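PDB 3FMC: putative succinylglutamate desuccinylase / aspartoacylase from Shewanella amazonensis, which is of unproven substrate but probably works as a zinc-dependent hydrolase acting on ester bonds. Local coordinates for residues L345-S349 with A350-Q354; F87-G90 with R91-P94; V224-H228 with G229-G233; A263-H267 with R268-A272. All blocks are in the same frame, centred on the assembly; numbering follows the deposited sequence. Where two conformers were deposited one is given.

Contact 1 of 4, residues L345-S349 with A350-Q354; sequences LHFAS and ASVHQ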
loop_
_atom_site.group_PDB
_atom_site.type_symbol
_atom_site.label_atom_id
_atom_site.label_comp_id
_atom_site.label_asym_id
_atom_site.label_seq_id
_atom_site.Cartn_x
_atom_site.Cartn_y
_atom_site.Cartn_z
ATOM N N LEU C 345 -9.027 9.113 -21.452
ATOM C CA LEU C 345 -8.222 9.155 -20.235
ATOM C C LEU C 345 -6.988 8.285 -20.440
ATOM O O LEU C 345 -6.982 7.380 -21.293
ATOM C CB LEU C 345 -9.070 8.659 -19.033
ATOM C CG LEU C 345 -9.674 7.245 -19.088
ATOM C CD1 LEU C 345 -8.627 6.185 -18.609
ATOM C CD2 LEU C 345 -10.953 7.027 -18.295
ATOM N N HIS C 346 -5.973 8.567 -19.642
ATOM C CA HIS C 346 -4.761 7.781 -19.627
ATOM C C HIS C 346 -4.252 7.596 -18.195
ATOM O O HIS C 346 -4.613 8.320 -17.253
ATOM C CB HIS C 346 -3.680 8.342 -20.593
ATOM C CG HIS C 346 -3.008 9.617 -20.157
ATOM N ND1 HIS C 346 -2.203 9.708 -19.031
ATOM C CD2 HIS C 346 -2.946 10.832 -20.759
ATOM C CE1 HIS C 346 -1.708 10.929 -18.948
ATOM N NE2 HIS C 346 -2.114 11.626 -19.998
ATOM N N PHE C 347 -3.326 6.654 -18.084
ATOM C CA PHE C 347 -2.733 6.252 -16.818
ATOM C C PHE C 347 -2.070 7.440 -16.181
ATOM O O PHE C 347 -1.401 8.249 -16.856
ATOM C CB PHE C 347 -1.762 5.102 -17.090
ATOM C CG PHE C 347 -1.265 4.395 -15.854
ATOM C CD1 PHE C 347 -2.138 3.741 -15.011
ATOM C CD2 PHE C 347 0.109 4.264 -15.644
ATOM C CE1 PHE C 347 -1.653 3.016 -13.922
ATOM C CE2 PHE C 347 0.592 3.558 -14.561
ATOM C CZ PHE C 347 -0.295 2.948 -13.702
ATOM N N ALA C 348 -2.181 7.518 -14.850
ATOM C CA ALA C 348 -1.681 8.666 -14.079
ATOM C C ALA C 348 -0.212 8.661 -13.729
ATOM O O ALA C 348 0.283 9.621 -13.135
ATOM C CB ALA C 348 -2.525 8.810 -12.794
ATOM N N SER C 349 0.494 7.584 -14.078
ATOM C CA SER C 349 1.901 7.426 -13.778
ATOM C C SER C 349 2.664 7.228 -15.116
ATOM O O SER C 349 2.074 6.844 -16.130
ATOM C CB SER C 349 2.091 6.207 -12.864
ATOM O OG SER C 349 3.419 5.757 -12.907
ATOM N N ALA C 350 3.953 7.568 -15.116
ATOM C CA ALA C 350 4.790 7.484 -16.311
ATOM C C ALA C 350 5.506 6.139 -16.444
ATOM O O ALA C 350 6.266 5.926 -17.396
ATOM C CB ALA C 350 5.817 8.631 -16.309
ATOM N N SER C 351 5.328 5.241 -15.485
ATOM C CA SER C 351 6.042 3.967 -15.542
ATOM C C SER C 351 5.038 2.832 -15.531
ATOM O O SER C 351 4.156 2.737 -14.668
ATOM C CB SER C 351 7.058 3.877 -14.416
ATOM O OG SER C 351 6.445 4.079 -13.190
ATOM N N VAL C 352 5.137 2.008 -16.563
ATOM C CA VAL C 352 4.224 0.927 -16.778
ATOM C C VAL C 352 4.924 -0.430 -16.937
ATOM O O VAL C 352 6.057 -0.517 -17.399
ATOM C CB VAL C 352 3.313 1.179 -18.035
ATOM C CG1 VAL C 352 2.513 2.471 -17.849
ATOM C CG2 VAL C 352 4.095 1.209 -19.402
ATOM N N HIS C 353 4.206 -1.456 -16.537
ATOM C CA HIS C 353 4.589 -2.836 -16.766
ATOM C C HIS C 353 3.859 -3.267 -18.040
ATOM O O HIS C 353 2.884 -2.623 -18.493
ATOM C CB HIS C 353 4.144 -3.719 -15.568
ATOM C CG HIS C 353 4.656 -3.250 -14.226
ATOM N ND1 HIS C 353 5.970 -2.863 -14.006
ATOM C CD2 HIS C 353 4.041 -3.175 -13.020
ATOM C CE1 HIS C 353 6.116 -2.514 -12.738
ATOM N NE2 HIS C 353 4.964 -2.709 -12.116
ATOM N N GLN C 354 4.295 -4.365 -18.652
ATOM C CA GLN C 354 3.508 -4.892 -19.753
ATOM C C GLN C 354 2.082 -5.164 -19.213
ATOM O O GLN C 354 1.892 -5.706 -18.117
ATOM C CB GLN C 354 4.111 -6.181 -20.286
ATOM C CG GLN C 354 3.401 -6.681 -21.518
ATOM C CD GLN C 354 3.928 -7.994 -21.999
ATOM O OE1 GLN C 354 4.231 -8.878 -21.221
ATOM N NE2 GLN C 354 4.009 -8.136 -23.302
#

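Contact 2 of 4, residues F87-G90 with R91-P94; sequences FTLG and RFDP. With SO4 (sulfate ion), chain K.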
loop_
_atom_site.group_PDB
_atom_site.type_symbol
_atom_site.label_atom_id
_atom_site.label_comp_id
_atom_site.label_asym_id
_atom_site.label_seq_id
_atom_site.Cartn_x
_atom_site.Cartn_y
_atom_site.Cartn_z
ATOM N N PHE C 87 -0.615 9.866 -2.770
ATOM C CA PHE C 87 -1.761 9.511 -3.603
ATOM C C PHE C 87 -2.838 8.932 -2.688
ATOM O O PHE C 87 -2.550 8.330 -1.629
ATOM C CB PHE C 87 -1.288 8.419 -4.582
ATOM C CG PHE C 87 -2.364 7.835 -5.485
ATOM C CD1 PHE C 87 -2.857 8.571 -6.581
ATOM C CD2 PHE C 87 -2.836 6.494 -5.289
ATOM C CE1 PHE C 87 -3.841 8.019 -7.404
ATOM C CE2 PHE C 87 -3.824 5.942 -6.120
ATOM C CZ PHE C 87 -4.326 6.700 -7.169
ATOM N N THR C 88 -4.076 9.105 -3.081
ATOM C CA THR C 88 -5.219 8.573 -2.347
ATOM C C THR C 88 -5.495 7.191 -2.928
ATOM O O THR C 88 -5.770 7.047 -4.125
ATOM C CB THR C 88 -6.479 9.464 -2.490
ATOM O OG1 THR C 88 -6.167 10.835 -2.201
ATOM C CG2 THR C 88 -7.562 8.989 -1.575
ATOM N N LEU C 89 -5.397 6.165 -2.077
ATOM C CA LEU C 89 -5.690 4.758 -2.469
ATOM C C LEU C 89 -7.180 4.590 -2.140
ATOM O O LEU C 89 -7.568 3.949 -1.162
ATOM C CB LEU C 89 -4.774 3.786 -1.706
ATOM C CG LEU C 89 -4.865 2.354 -2.196
ATOM C CD1 LEU C 89 -4.136 2.246 -3.547
ATOM C CD2 LEU C 89 -4.240 1.418 -1.139
ATOM N N GLY C 90 -8.009 5.189 -3.012
ATOM C CA GLY C 90 -9.394 5.428 -2.727
ATOM C C GLY C 90 -10.385 4.695 -3.580
ATOM O O GLY C 90 -11.582 4.841 -3.363
ATOM N N ARG C 91 -9.888 3.889 -4.522
ATOM C CA ARG C 91 -10.757 3.233 -5.499
ATOM C C ARG C 91 -11.398 1.927 -5.064
ATOM O O ARG C 91 -12.510 1.580 -5.505
ATOM C CB ARG C 91 -9.941 2.995 -6.781
ATOM C CG ARG C 91 -10.761 2.533 -7.974
ATOM C CD ARG C 91 -9.944 2.588 -9.246
ATOM N NE ARG C 91 -10.722 2.060 -10.343
ATOM C CZ ARG C 91 -11.695 2.744 -10.950
ATOM N NH1 ARG C 91 -11.972 4.009 -10.602
ATOM N NH2 ARG C 91 -12.382 2.158 -11.926
ATOM N N PHE C 92 -10.677 1.197 -4.202
ATOM C CA PHE C 92 -11.093 -0.107 -3.771
ATOM C C PHE C 92 -10.784 -0.354 -2.294
ATOM O O PHE C 92 -9.976 0.358 -1.683
ATOM C CB PHE C 92 -10.460 -1.214 -4.645
ATOM C CG PHE C 92 -8.973 -1.089 -4.896
ATOM C CD1 PHE C 92 -8.029 -1.422 -3.910
ATOM C CD2 PHE C 92 -8.507 -0.676 -6.150
ATOM C CE1 PHE C 92 -6.639 -1.352 -4.198
ATOM C CE2 PHE C 92 -7.147 -0.580 -6.408
ATOM C CZ PHE C 92 -6.230 -0.918 -5.430
ATOM N N ASP C 93 -11.466 -1.356 -1.748
ATOM C CA ASP C 93 -11.186 -1.789 -0.391
ATOM C C ASP C 93 -9.690 -2.217 -0.375
ATOM O O ASP C 93 -9.299 -3.116 -1.095
ATOM C CB ASP C 93 -12.146 -2.938 -0.012
ATOM C CG ASP C 93 -12.023 -3.347 1.422
ATOM O OD1 ASP C 93 -10.952 -3.103 1.984
ATOM O OD2 ASP C 93 -13.008 -3.922 1.959
ATOM N N PRO C 94 -8.856 -1.549 0.431
ATOM C CA PRO C 94 -7.428 -1.877 0.457
ATOM C C PRO C 94 -7.150 -3.283 0.996
ATOM O O PRO C 94 -6.064 -3.817 0.798
ATOM C CB PRO C 94 -6.807 -0.805 1.370
ATOM C CG PRO C 94 -7.897 -0.095 1.980
ATOM C CD PRO C 94 -9.195 -0.443 1.337
HETATM S S SO4 K . -15.522 2.813 -12.486
HETATM O O1 SO4 K . -15.907 2.188 -11.201
HETATM O O2 SO4 K . -14.902 1.801 -13.337
HETATM O O3 SO4 K . -14.587 3.975 -12.372
HETATM O O4 SO4 K . -16.756 3.339 -13.096
HETATM O O HOH W 1 -9.969 2.790 -0.629
#

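Contact 3 of 4, residues V224-H228 with G229-G233; sequences VASSH and GRELG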
loop_
_atom_site.group_PDB
_atom_site.type_symbol
_atom_site.label_atom_id
_atom_site.label_comp_id
_atom_site.label_asym_id
_atom_site.label_seq_id
_atom_site.Cartn_x
_atom_site.Cartn_y
_atom_site.Cartn_z
ATOM N N VAL C 224 -40.827 -4.983 -19.204
ATOM C CA VAL C 224 -41.879 -5.927 -18.852
ATOM C C VAL C 224 -43.260 -5.344 -19.152
ATOM O O VAL C 224 -44.074 -6.017 -19.738
ATOM C CB VAL C 224 -41.773 -6.380 -17.384
ATOM C CG1 VAL C 224 -43.062 -7.109 -16.925
ATOM C CG2 VAL C 224 -40.474 -7.258 -17.216
ATOM N N ALA C 225 -43.522 -4.114 -18.726
ATOM C CA ALA C 225 -44.824 -3.467 -18.977
ATOM C C ALA C 225 -45.096 -3.369 -20.502
ATOM O O ALA C 225 -46.210 -3.694 -20.988
ATOM C CB ALA C 225 -44.884 -2.094 -18.286
ATOM N N SER C 226 -44.079 -2.939 -21.266
ATOM C CA SER C 226 -44.197 -2.833 -22.753
ATOM C C SER C 226 -44.458 -4.178 -23.429
ATOM O O SER C 226 -45.160 -4.257 -24.448
ATOM C CB SER C 226 -42.935 -2.204 -23.371
ATOM O OG SER C 226 -42.809 -0.879 -22.900
ATOM N N SER C 227 -43.862 -5.247 -22.906
ATOM C CA SER C 227 -44.124 -6.569 -23.458
ATOM C C SER C 227 -45.624 -6.911 -23.308
ATOM O O SER C 227 -46.139 -7.742 -24.066
ATOM C CB SER C 227 -43.242 -7.648 -22.801
ATOM O OG SER C 227 -43.728 -7.958 -21.508
ATOM N N HIS C 228 -46.304 -6.283 -22.347
ATOM C CA HIS C 228 -47.753 -6.451 -22.163
ATOM C C HIS C 228 -48.569 -5.307 -22.747
ATOM O O HIS C 228 -49.745 -5.153 -22.412
ATOM C CB HIS C 228 -48.096 -6.611 -20.676
ATOM C CG HIS C 228 -47.539 -7.860 -20.104
ATOM N ND1 HIS C 228 -46.391 -7.874 -19.345
ATOM C CD2 HIS C 228 -47.899 -9.150 -20.274
ATOM C CE1 HIS C 228 -46.093 -9.123 -19.036
ATOM N NE2 HIS C 228 -46.982 -9.918 -19.602
ATOM N N GLY C 229 -47.967 -4.505 -23.625
ATOM C CA GLY C 229 -48.679 -3.381 -24.235
ATOM C C GLY C 229 -49.038 -2.239 -23.315
ATOM O O GLY C 229 -49.985 -1.489 -23.597
ATOM N N ARG C 230 -48.303 -2.093 -22.208
ATOM C CA ARG C 230 -48.508 -0.983 -21.279
ATOM C C ARG C 230 -47.251 -0.116 -21.214
ATOM O O ARG C 230 -46.136 -0.599 -21.018
ATOM C CB ARG C 230 -48.872 -1.460 -19.881
ATOM C CG ARG C 230 -49.008 -0.314 -18.904
ATOM C CD ARG C 230 -49.546 -0.822 -17.611
ATOM N NE ARG C 230 -49.718 0.215 -16.603
ATOM C CZ ARG C 230 -50.173 -0.038 -15.378
ATOM N NH1 ARG C 230 -50.507 -1.271 -15.032
ATOM N NH2 ARG C 230 -50.317 0.949 -14.509
ATOM N N GLU C 231 -47.456 1.167 -21.429
ATOM C CA GLU C 231 -46.379 2.077 -21.463
ATOM C C GLU C 231 -46.279 2.754 -20.116
ATOM O O GLU C 231 -47.143 3.530 -19.732
ATOM C CB GLU C 231 -46.570 3.083 -22.624
ATOM C CG GLU C 231 -45.659 4.287 -22.568
ATOM C CD GLU C 231 -44.176 3.992 -22.760
ATOM O OE1 GLU C 231 -43.802 2.859 -23.112
ATOM O OE2 GLU C 231 -43.377 4.952 -22.590
ATOM N N LEU C 232 -45.221 2.419 -19.387
ATOM C CA LEU C 232 -44.921 3.056 -18.113
ATOM C C LEU C 232 -43.842 4.109 -18.292
ATOM O O LEU C 232 -43.917 5.179 -17.706
ATOM C CB LEU C 232 -44.406 2.034 -17.104
ATOM C CG LEU C 232 -45.370 0.974 -16.594
ATOM C CD1 LEU C 232 -44.601 0.002 -15.724
ATOM C CD2 LEU C 232 -46.486 1.640 -15.831
ATOM N N GLY C 233 -42.843 3.789 -19.104
ATOM C CA GLY C 233 -41.677 4.624 -19.273
ATOM C C GLY C 233 -40.661 4.193 -18.198
ATOM O O GLY C 233 -41.024 3.520 -17.256
HETATM O O HOH W 2 -43.204 0.605 -20.422
HETATM O O HOH W 3 -44.416 0.688 -24.564
#

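Contact 4 of 4, residues A263-H267 with R268-A272; sequences AYLSH and RGVIA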
loop_
_atom_site.group_PDB
_atom_site.type_symbol
_atom_site.label_atom_id
_atom_site.label_comp_id
_atom_site.label_asym_id
_atom_site.label_seq_id
_atom_site.Cartn_x
_atom_site.Cartn_y
_atom_site.Cartn_z
ATOM N N ALA C 263 -28.578 23.311 -16.273
ATOM C CA ALA C 263 -29.332 23.221 -17.552
ATOM C C ALA C 263 -30.221 21.953 -17.576
ATOM O O ALA C 263 -31.370 21.984 -18.033
ATOM C CB ALA C 263 -28.386 23.257 -18.761
ATOM N N TYR C 264 -29.694 20.797 -17.108
ATOM C CA TYR C 264 -30.461 19.581 -17.046
ATOM C C TYR C 264 -31.626 19.734 -16.071
ATOM O O TYR C 264 -32.732 19.333 -16.356
ATOM C CB TYR C 264 -29.588 18.360 -16.654
ATOM C CG TYR C 264 -30.348 17.070 -16.677
ATOM C CD1 TYR C 264 -30.744 16.495 -17.866
ATOM C CD2 TYR C 264 -30.670 16.398 -15.491
ATOM C CE1 TYR C 264 -31.464 15.340 -17.900
ATOM C CE2 TYR C 264 -31.388 15.221 -15.526
ATOM C CZ TYR C 264 -31.765 14.677 -16.728
ATOM O OH TYR C 264 -32.486 13.494 -16.800
ATOM N N LEU C 265 -31.349 20.328 -14.918
ATOM C CA LEU C 265 -32.393 20.531 -13.892
ATOM C C LEU C 265 -33.516 21.459 -14.418
ATOM O O LEU C 265 -34.683 21.216 -14.142
ATOM C CB LEU C 265 -31.743 21.089 -12.627
ATOM C CG LEU C 265 -30.723 20.180 -11.918
ATOM C CD1 LEU C 265 -30.290 20.766 -10.574
ATOM C CD2 LEU C 265 -31.268 18.781 -11.790
ATOM N N SER C 266 -33.155 22.516 -15.143
ATOM C CA SER C 266 -34.171 23.398 -15.780
ATOM C C SER C 266 -34.995 22.578 -16.792
ATOM O O SER C 266 -36.227 22.568 -16.780
ATOM C CB SER C 266 -33.478 24.601 -16.433
ATOM O OG SER C 266 -34.396 25.382 -17.158
ATOM N N HIS C 267 -34.294 21.864 -17.674
ATOM C CA HIS C 267 -34.944 20.945 -18.609
ATOM C C HIS C 267 -35.962 19.996 -17.971
ATOM O O HIS C 267 -37.055 19.782 -18.505
ATOM C CB HIS C 267 -33.871 20.207 -19.445
ATOM C CG HIS C 267 -34.346 18.935 -20.074
ATOM N ND1 HIS C 267 -35.304 18.894 -21.063
ATOM C CD2 HIS C 267 -33.926 17.659 -19.902
ATOM C CE1 HIS C 267 -35.499 17.638 -21.424
ATOM N NE2 HIS C 267 -34.664 16.867 -20.739
ATOM N N ARG C 268 -35.618 19.401 -16.820
ATOM C CA ARG C 268 -36.501 18.470 -16.127
ATOM C C ARG C 268 -37.501 19.116 -15.178
ATOM O O ARG C 268 -38.282 18.426 -14.538
ATOM C CB ARG C 268 -35.657 17.454 -15.345
ATOM C CG ARG C 268 -34.737 16.581 -16.223
ATOM C CD ARG C 268 -35.538 15.728 -17.133
ATOM N NE ARG C 268 -36.590 15.032 -16.402
ATOM C CZ ARG C 268 -36.428 13.857 -15.799
ATOM N NH1 ARG C 268 -35.269 13.214 -15.859
ATOM N NH2 ARG C 268 -37.442 13.306 -15.176
ATOM N N GLY C 269 -37.489 20.430 -15.097
ATOM C CA GLY C 269 -38.429 21.149 -14.255
ATOM C C GLY C 269 -38.213 21.037 -12.781
ATOM O O GLY C 269 -39.161 21.181 -12.001
ATOM N N VAL C 270 -36.957 20.817 -12.397
ATOM C CA VAL C 270 -36.559 20.752 -10.991
ATOM C C VAL C 270 -36.418 22.162 -10.454
ATOM O O VAL C 270 -36.726 22.396 -9.297
ATOM C CB VAL C 270 -35.217 19.981 -10.838
ATOM C CG1 VAL C 270 -34.688 20.135 -9.359
ATOM C CG2 VAL C 270 -35.399 18.524 -11.272
ATOM N N ILE C 271 -35.957 23.090 -11.297
ATOM C CA ILE C 271 -35.861 24.500 -10.994
ATOM C C ILE C 271 -36.839 25.241 -11.972
ATOM O O ILE C 271 -37.090 24.751 -13.068
ATOM C CB ILE C 271 -34.404 25.044 -11.057
ATOM C CG1 ILE C 271 -33.798 24.890 -12.447
ATOM C CG2 ILE C 271 -33.544 24.308 -10.021
ATOM C CD1 ILE C 271 -32.361 25.476 -12.614
ATOM N N ALA C 272 -37.413 26.355 -11.527
ATOM C CA ALA C 272 -38.395 27.133 -12.339
ATOM C C ALA C 272 -37.730 27.895 -13.471
ATOM O O ALA C 272 -38.280 28.012 -14.584
ATOM C CB ALA C 272 -39.161 28.113 -11.426
HETATM O O HOH W 4 -37.829 24.417 -15.708
#

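Contact 1 of 4, residues L345-S349 with A350-Q354
An ST turn lies between strand 341-346 and the short strand 351-352, and Ser-349 and Ser-351 form it. The hydroxyl of Ser-349 accepts the backbone N-H of Ser-351 in a nearly straight bond, with OG and N 3.2 Å apart and an angle of 175° at the hydrogen. Chi1 of Ser-349 (161°) turns OG away from its own backbone N and to the side of the carbonyl carbon, which carries the oxygen forward over the following peptide. The N-H of Ala-350 is taken instead by Glu-247 of the second subunit, and the same carboxylate also meets Ser-349 OG. Lys-83 of that subunit is bonded to the hydroxyls of both serines.

Apolar contact runs beside this polar corner. The side chains of Phe-347 and Val-352 slide past each other in opposite senses, CD2 of the ring lying 3.7 Å from Val-352 CG1. At the ring edge, near its plane, CE2 faces Ser-351 O at 3.7 Å. One residue earlier, His-346 ND1 donates to Phe-347 O over 2.7 Å; the acceptor lies in the imidazole plane, although the donor stands 41° above the carbonyl plane.

With an alanine in place of Ser-349, the N-H of Ser-351 would probably be left without its acceptor, and Lys-83 and Glu-247 of the second subunit without a hydroxyl they share. A single buried oxygen thus shapes the turn and receives a neighbour's charged groups, so the turn and part of the subunit interface probably draw on the same atom.

Contact 2 of 4, residues F87-G90 with R91-P94
Leu-89 makes the apolar part of this turn, reaching with its two methyl branches to two residues further along the chain. CD1 lies 4.2 Å from Phe-92 CZ, approaching the ring obliquely, while CD2 meets Pro-94 CB at the same separation, 4.2 Å. The backbone folds tightly here: Leu-89 is the centre of an inverse gamma turn, closed by a weak hydrogen bond from Gly-90 N to Thr-88 O (3.1 Å). A side chain at Gly-90 would be crowded by Thr-88 CG2, in keeping with a glycine there.

Water supplies the polar link across the turn. One molecule donates to Leu-89 O at 2.7 Å and to Phe-92 O, also at 2.7 Å, bridging two carbonyl acceptors.

Arg-91, its chain extended from CG to NE, holds the anion by hydrogen bonds. Both terminal nitrogens point at one sulfate oxygen, O3, which lies at the edge of the guanidinium near its plane. The bond from NH2 is 2.9 Å long (151° at the hydrogen), and that from NH1 is longer and more bent at 3.2 Å (137°). Asn-99, Asn-101 and Arg-102 complete the grip on the anion.

Replacing Arg-91 by a leucine would probably leave sulfate O3 without its two-pronged donor and weaken hold on the anion. Arg-91 also touches His-43, which with Glu-46 and His-172 may form an empty metal site, in line with a zinc-dependent family. The sulfate probably came from the crystallisation liquor, yet donors converging on it beside such a site are consistent with a pocket for an anionic group of the substrate.

Contact 3 of 4, residues V224-H228 with G229-G233
The flat carbonyl group of Ala-225 is approached from both faces: His-228 N, 2.9 Å from Ala-225 O, comes from one side, and Arg-230 N, also 2.9 Å from that oxygen, from the other. Ser-226 O is met steeply, Gly-229 N lying 71° out of the plane at 2.9 Å. With CG anti to its carbonyl carbon (chi1 -66°), the imidazole of His-228 turns back along the helix and bonds Val-224 O through ND1 over 3.0 Å, the acceptor 31° off the ring plane; the ring meets that of Tyr-115 with the planes near parallel. Val-224 O is also gripped by Ser-227 OG at 2.6 Å, so two side chains take up one carbonyl. The extended side chain of Arg-230 carries its guanidinium away to Asp-123, in a salt bridge, and to Leu-121 O.

Two waters bridge the last helical turn and the loop. One donates to Ser-226 OG and Arg-230 O and accepts Leu-232 N at 2.9 Å; the other joins Ser-226 OG to Glu-231 OE1, 2.7 Å from the carboxylate oxygen. The Ser-226 hydroxyl bonds Ala-222 O as well, one turn back. Apart from these polar links, the methyl of Ala-225 packs against the isobutyl group of Leu-232, though the leucine has two conformers and the fit is doubtful.

Gly-229, with positive phi, is the C-prime residue of a Schellman motif: the paired bonds from Arg-230 N to Ala-225 O and from Gly-229 N to Ser-226 O end helix 210-227 and turn the chain toward strand 237-243.

Contact 4 of 4, residues A263-H267 with R268-A272
Tyr-264 OH is gripped from several directions: Arg-268 NH1 donates to it over 3.0 Å, the oxygen lying at the guanidinium edge and in its plane, while Glu-187 is its stronger partner and Ser-237 a weak one. This group of bonds lies at the Schellman motif that ends helix 251-267, where Gly-269 has positive phi. Val-270 N bonds Leu-265 O at 2.9 Å, and Gly-269 N bonds Ser-266 O at 3.0 Å from well above its carbonyl plane. A last helical bond, from Arg-268 N to Tyr-264 O, is 2.9 Å long.

The arginine chain runs alongside the tyrosine, pointing the same way. Chi1 of Arg-268 (-62°) sets CG over one face of the phenol ring in a CH-pi contact, 3.8 Å from the centroid, and the bends at chi2 and chi3 then bring NH1 round to the hydroxyl with the guanidinium almost perpendicular to the ring. Phe-194 stacks on the same tyrosine. On another flank of Arg-268, CD meets His-267 CD2 at 3.7 Å.

The apolar side of the motif faces inward. Leu-265 CB packs on Val-270 CB, and both side chains seat the helix end against strands 36-40 and 69-72. Ile-271 CG1 comes up against Ser-266 CB, and a water donates to both Ser-266 O and Ile-271 O, 2.7 Å from the serine oxygen.

Four local turns show how one chain changes direction in different settings. Contacts 3 and 4 both close helices with Schellman glycines, and no other subunit touches either; contact 3 is largely exposed and bridged by waters, whereas contact 4 turns apolar side chains onto central strands. Their nearest atoms are about 10 Å apart. Contacts 1 and 2 lie on the other side of the chain's centre, about 17 Å apart between centres, and both reach the third subunit. Contact 1 is fully buried, its serines serving a subunit interface; contact 2 is partly buried and offers an arginine to an anion. Paired backbone bonds define the helix ends, whereas a hydroxyl and a guanidinium distinguish contacts 1 and 2.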